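Local coordinates for protein molybdopterin molybdotransferase (Pyrococcus horikoshii, PDB 1UZ5) that probably inserts molybdenum from molybdate into adenylyl-molybdopterin, releasing AMP, in a magnesium-dependent step of molybdenum cofactor biosynthesis, at residues L13-V16 against Q17-I21. Residues are numbered along the deposited sequence; the frame is centred on the assembly and turned at random.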
loop_
_atom_site.group_PDB
_atom_site.type_symbol
_atom_site.label_atom_id
_atom_site.label_comp_id
_atom_site.label_asym_id
_atom_site.label_seq_id
_atom_site.Cartn_x
_atom_site.Cartn_y
_atom_site.Cartn_z
ATOM N N LEU A 13 -21.791 -1.676 9.545
ATOM C CA LEU A 13 -20.868 -1.747 8.416
ATOM C C LEU A 13 -21.504 -1.125 7.179
ATOM O O LEU A 13 -20.851 -0.389 6.438
ATOM C CB LEU A 13 -20.477 -3.197 8.130
ATOM C CG LEU A 13 -19.596 -3.871 9.183
ATOM C CD1 LEU A 13 -19.344 -5.322 8.808
ATOM C CD2 LEU A 13 -18.282 -3.114 9.294
ATOM N N GLU A 14 -22.784 -1.420 6.962
ATOM C CA GLU A 14 -23.501 -0.872 5.817
ATOM C C GLU A 14 -23.546 0.646 5.917
ATOM O O GLU A 14 -23.432 1.345 4.913
ATOM C CB GLU A 14 -24.923 -1.434 5.761
ATOM C CG GLU A 14 -24.984 -2.906 5.392
ATOM C CD GLU A 14 -26.384 -3.483 5.512
ATOM O OE1 GLU A 14 -27.332 -2.862 4.983
ATOM O OE2 GLU A 14 -26.536 -4.559 6.130
ATOM N N VAL A 15 -23.703 1.151 7.138
ATOM C CA VAL A 15 -23.753 2.590 7.365
ATOM C C VAL A 15 -22.438 3.259 6.973
ATOM O O VAL A 15 -22.433 4.287 6.298
ATOM C CB VAL A 15 -24.051 2.910 8.845
ATOM C CG1 VAL A 15 -23.987 4.413 9.080
ATOM C CG2 VAL A 15 -25.425 2.373 9.220
ATOM N N VAL A 16 -21.321 2.683 7.402
ATOM C CA VAL A 16 -20.020 3.256 7.069
ATOM C C VAL A 16 -19.820 3.208 5.560
ATOM O O VAL A 16 -19.312 4.155 4.962
ATOM C CB VAL A 16 -18.874 2.489 7.757
ATOM C CG1 VAL A 16 -17.532 3.072 7.330
ATOM C CG2 VAL A 16 -19.034 2.575 9.273
ATOM N N GLN A 17 -20.232 2.102 4.950
ATOM C CA GLN A 17 -20.111 1.948 3.506
ATOM C C GLN A 17 -20.868 3.071 2.813
ATOM O O GLN A 17 -20.482 3.513 1.732
ATOM C CB GLN A 17 -20.679 0.600 3.064
ATOM C CG GLN A 17 -19.966 -0.597 3.661
ATOM C CD GLN A 17 -20.557 -1.914 3.201
ATOM O OE1 GLN A 17 -20.602 -2.200 2.006
ATOM N NE2 GLN A 17 -21.013 -2.724 4.149
ATOM N N SER A 18 -21.942 3.539 3.443
ATOM C CA SER A 18 -22.741 4.614 2.864
ATOM C C SER A 18 -21.964 5.919 2.881
ATOM O O SER A 18 -22.293 6.853 2.148
ATOM C CB SER A 18 -24.055 4.794 3.634
ATOM O OG SER A 18 -23.887 5.655 4.747
ATOM N N PHE A 19 -20.941 5.997 3.729
ATOM C CA PHE A 19 -20.128 7.207 3.797
ATOM C C PHE A 19 -19.142 7.183 2.644
ATOM O O PHE A 19 -18.779 6.118 2.144
ATOM C CB PHE A 19 -19.332 7.289 5.106
ATOM C CG PHE A 19 -20.180 7.333 6.343
ATOM C CD1 PHE A 19 -21.424 7.960 6.335
ATOM C CD2 PHE A 19 -19.719 6.769 7.529
ATOM C CE1 PHE A 19 -22.198 8.024 7.493
ATOM C CE2 PHE A 19 -20.484 6.828 8.693
ATOM C CZ PHE A 19 -21.728 7.457 8.674
ATOM N N LYS A 20 -18.704 8.357 2.223
ATOM C CA LYS A 20 -17.748 8.429 1.140
ATOM C C LYS A 20 -16.828 9.614 1.356
ATOM O O LYS A 20 -17.273 10.757 1.428
ATOM C CB LYS A 20 -18.473 8.556 -0.202
ATOM C CG LYS A 20 -17.589 8.284 -1.408
ATOM C CD LYS A 20 -18.415 8.231 -2.684
ATOM C CE LYS A 20 -17.571 7.820 -3.881
ATOM N NZ LYS A 20 -18.397 7.691 -5.115
ATOM N N ILE A 21 -15.541 9.324 1.487
ATOM C CA ILE A 21 -14.545 10.362 1.674
ATOM C C ILE A 21 -13.816 10.523 0.349
ATOM O O ILE A 21 -13.434 9.537 -0.280
ATOM C CB ILE A 21 -13.503 9.976 2.751
ATOM C CG1 ILE A 21 -14.196 9.685 4.086
ATOM C CG2 ILE A 21 -12.483 11.095 2.907
ATOM C CD1 ILE A 21 -14.914 10.874 4.680
#
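Q17 N still makes a regular i to i-4 helical bond to L13 O (3.0 Å), but one residue on the ladder frays: S18 N divides itself weakly between E14 O and V15 O, and F19 N turns chiefly to V16 O, an i to i-3 bond of 2.8 Å. The last turn of the helix here gives way to an extended chain from F19. That F19-V16 bond is bent, its donor standing well above the carbonyl plane. V15 O takes several contacts. With OG held between the backbone N and the carbonyl carbon (chi1 86°), the S18 hydroxyl is turned back onto it, in the carbonyl plane on a lone pair; the modelled OG to V15 O spacing of 2.5 Å is unusually tight, and its exact length is doubtful. The same oxygen sits above the centre of the F19 ring, 3.6 Å from its plane, while F19 N gives it a further, weak bond. The V15 and F19 side chains run alongside each other in one direction, V15 CG1 meeting the ring at CZ (3.8 Å). F19 CD2 comes to 3.6 Å from V16 CA, obliquely to the ring. On another flank of the helix, Q17 runs back extended along the preceding turn, CG against L13 O at 2.9 Å and NE2 at 4.0 Å from L13 CB, and crosses E14 with its amide plane 73° from the carboxylate. This helix of the MoeA N-terminal region packs on the probable molybdopterin-binding domain: F19 and V16 both touch L318 of helix 304-322 and I289 of strand 288-292. With an alanine at F19, V15 CG1 and V15 O would probably lose their ring cover, and a gap would be likely to open against L318 and I289. F19 also reaches P296 and V16 reaches F298 of strand 295-300, and V15 rests against K275 and V276 of strand 273-277.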